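Cytochrome C3 (Desulfovibrio desulfuricans, PDB 1UP9) binds four covalently attached haem c groups in a single chain and probably carries electrons as a class III multihaem cytochrome. Local coordinates at residues P91-K94 against K95-T98. Sequence-based numbering, arbitrary orientation.
Sequences PELK and KDLT. With HEC (heme c), chain D.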
loop_
_atom_site.group_PDB
_atom_site.type_symbol
_atom_site.label_atom_id
_atom_site.label_comp_id
_atom_site.label_asym_id
_atom_site.label_seq_id
_atom_site.Cartn_x
_atom_site.Cartn_y
_atom_site.Cartn_z
ATOM N N PRO A 91 -8.263 2.230 -18.067
ATOM C CA PRO A 91 -9.488 2.554 -17.343
ATOM C C PRO A 91 -10.409 1.373 -17.129
ATOM O O PRO A 91 -11.269 1.483 -16.241
ATOM C CB PRO A 91 -10.183 3.589 -18.229
ATOM C CG PRO A 91 -9.264 3.814 -19.374
ATOM C CD PRO A 91 -8.057 2.972 -19.309
ATOM N N GLU A 92 -10.159 0.282 -17.848
ATOM C CA GLU A 92 -10.943 -0.924 -17.552
ATOM C C GLU A 92 -10.673 -1.411 -16.146
ATOM O O GLU A 92 -11.491 -2.205 -15.662
ATOM C CB GLU A 92 -10.660 -2.040 -18.554
ATOM C CG GLU A 92 -9.275 -2.579 -18.621
ATOM C CD GLU A 92 -8.222 -1.766 -19.351
ATOM O OE1 GLU A 92 -8.434 -0.603 -19.747
ATOM O OE2 GLU A 92 -7.109 -2.315 -19.555
ATOM N N LEU A 93 -9.573 -1.013 -15.544
ATOM C CA LEU A 93 -9.226 -1.495 -14.185
ATOM C C LEU A 93 -9.703 -0.556 -13.086
ATOM O O LEU A 93 -9.326 -0.748 -11.927
ATOM C CB LEU A 93 -7.693 -1.626 -14.088
ATOM C CG LEU A 93 -7.103 -2.691 -15.047
ATOM C CD1 LEU A 93 -5.609 -2.816 -14.934
ATOM C CD2 LEU A 93 -7.741 -4.045 -14.753
ATOM N N LYS A 94 -10.489 0.477 -13.385
ATOM C CA LYS A 94 -10.874 1.480 -12.397
ATOM C C LYS A 94 -11.467 0.853 -11.153
ATOM O O LYS A 94 -10.966 1.126 -10.042
ATOM C CB LYS A 94 -11.859 2.518 -13.005
ATOM C CG LYS A 94 -12.250 3.560 -11.973
ATOM C CD LYS A 94 -13.073 4.700 -12.550
ATOM C CE LYS A 94 -13.383 5.724 -11.456
ATOM N NZ LYS A 94 -12.361 6.820 -11.465
ATOM N N LYS A 95 -12.491 0.021 -11.287
ATOM C CA LYS A 95 -13.098 -0.509 -10.059
ATOM C C LYS A 95 -12.165 -1.465 -9.347
ATOM O O LYS A 95 -12.009 -1.462 -8.142
ATOM C CB LYS A 95 -14.395 -1.242 -10.434
ATOM C CG LYS A 95 -15.089 -1.830 -9.209
ATOM C CD LYS A 95 -16.157 -0.872 -8.739
ATOM C CE LYS A 95 -17.200 -1.536 -7.861
ATOM N NZ LYS A 95 -17.715 -0.600 -6.815
ATOM N N ASP A 96 -11.486 -2.310 -10.143
ATOM C CA ASP A 96 -10.607 -3.308 -9.569
ATOM C C ASP A 96 -9.519 -2.697 -8.677
ATOM O O ASP A 96 -9.176 -3.221 -7.625
ATOM C CB ASP A 96 -9.863 -4.091 -10.664
ATOM C CG ASP A 96 -10.675 -5.192 -11.295
ATOM O OD1 ASP A 96 -11.763 -5.548 -10.806
ATOM O OD2 ASP A 96 -10.269 -5.717 -12.352
ATOM N N LEU A 97 -8.937 -1.570 -9.134
ATOM C CA LEU A 97 -7.772 -1.013 -8.445
ATOM C C LEU A 97 -8.052 0.202 -7.563
ATOM O O LEU A 97 -7.186 0.613 -6.766
ATOM C CB LEU A 97 -6.692 -0.595 -9.462
ATOM C CG LEU A 97 -6.113 -1.705 -10.348
ATOM C CD1 LEU A 97 -4.883 -1.146 -11.077
ATOM C CD2 LEU A 97 -5.852 -2.995 -9.651
ATOM N N THR A 98 -9.236 0.812 -7.694
ATOM C CA THR A 98 -9.484 2.007 -6.883
ATOM C C THR A 98 -10.840 1.948 -6.207
ATOM O O THR A 98 -11.133 2.871 -5.416
ATOM C CB THR A 98 -9.386 3.324 -7.686
ATOM O OG1 THR A 98 -10.433 3.433 -8.684
ATOM C CG2 THR A 98 -8.021 3.445 -8.370
HETATM FE FE HEC D . -1.044 -2.321 -6.927
HETATM C CHA HEC D . -2.422 -4.410 -9.244
HETATM C CHB HEC D . -2.913 -3.834 -4.435
HETATM C CHC HEC D . 0.498 -0.409 -4.552
HETATM C CHD HEC D . 0.767 -0.775 -9.392
HETATM N NA HEC D . -2.401 -3.757 -6.874
HETATM C C1A HEC D . -2.841 -4.527 -7.932
HETATM C C2A HEC D . -3.873 -5.446 -7.487
HETATM C C3A HEC D . -3.999 -5.314 -6.165
HETATM C C4A HEC D . -3.073 -4.274 -5.750
HETATM C CMA HEC D . -4.947 -6.052 -5.218
HETATM C CAA HEC D . -4.717 -6.297 -8.461
HETATM C CBA HEC D . -4.156 -7.732 -8.588
HETATM C CGA HEC D . -5.170 -8.587 -9.351
HETATM O O1A HEC D . -4.869 -8.839 -10.521
HETATM O O2A HEC D . -6.187 -8.938 -8.742
HETATM N NB HEC D . -1.173 -2.184 -4.950
HETATM C C1B HEC D . -2.045 -2.825 -4.056
HETATM C C2B HEC D . -1.885 -2.311 -2.707
HETATM C C3B HEC D . -0.898 -1.394 -2.770
HETATM C C4B HEC D . -0.481 -1.297 -4.156
HETATM C CMB HEC D . -2.742 -2.772 -1.520
HETATM C CAB HEC D . -0.283 -0.508 -1.706
HETATM C CBB HEC D . 0.286 -1.360 -0.518
HETATM N NC HEC D . 0.309 -0.872 -6.969
HETATM C C1C HEC D . 0.821 -0.189 -5.892
HETATM C C2C HEC D . 1.772 0.817 -6.330
HETATM C C3C HEC D . 1.834 0.750 -7.688
HETATM C C4C HEC D . 0.931 -0.337 -8.080
HETATM C CMC HEC D . 2.469 1.768 -5.341
HETATM C CAC HEC D . 2.601 1.584 -8.709
HETATM C CBC HEC D . 3.928 2.172 -8.257
HETATM N ND HEC D . -0.902 -2.504 -8.898
HETATM C C1D HEC D . -0.053 -1.821 -9.760
HETATM C C2D HEC D . -0.142 -2.353 -11.089
HETATM C C3D HEC D . -1.022 -3.363 -11.041
HETATM C C4D HEC D . -1.501 -3.492 -9.696
HETATM C CMD HEC D . 0.705 -1.856 -12.272
HETATM C CAD HEC D . -1.376 -4.274 -12.215
HETATM C CBD HEC D . -2.397 -3.553 -13.127
HETATM C CGD HEC D . -2.514 -4.298 -14.451
HETATM O O1D HEC D . -2.962 -5.455 -14.371
HETATM O O2D HEC D . -2.143 -3.705 -15.487
HETATM O O HOH W 1 -12.191 -2.841 -12.939
HETATM O O HOH W 2 -10.457 6.456 -9.379
#
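Leu93 and Leu97 meet one turn apart at the start of helix 94-98, the last helix of this class III cytochrome c, where a 3-10 turn at 91-93 gives way to alpha-helix with Leu93 as the N-cap residue. CB of Leu93 lies 4.1 Å from CG of Leu97, and in both leucines CG is anti to the carbonyl carbon, which sends the two branched ends toward the same haem. CD1 of Leu93 reaches the carboxylate carbon CGD of a propionate at 3.5 Å, while Leu97 places CD1 4.0 Å from CBD of that same propionate and CD2 3.7 Å from both CHA at the porphyrin rim and CAA of the other propionate. The other methyl of Leu93, CD2, passes 3.9 Å from OD2 of Asp96, the two side chains slanting across one another. The backbone bond from Leu97 N to Leu93 O closes the first turn. Leu97 also packs on Val86 and Val87 of helix 79-89, and its carbonyl oxygen accepts a hydrogen bond from ND1 of His83, an axial ligand of a haem iron, which probably helps to fix the rotation of that imidazole.

The exposed Lys94 and the partly exposed Thr98, which packs on Leu80 and His83, are joined one turn apart through polar atoms. Lys94 O is gripped twice by Thr98: OG1 donates at 2.7 Å from above the carbonyl plane, 35° out of it, and N approaches from the opposite face. With chi1 at 66°, the hydroxyl is turned back toward the preceding turn. NZ of Lys94 donates to a water at 2.8 Å, and that water in turn donates to Thr98 OG1. A second water spans the helix start, its oxygen 2.9 Å from both Asp96 N and Glu92 O.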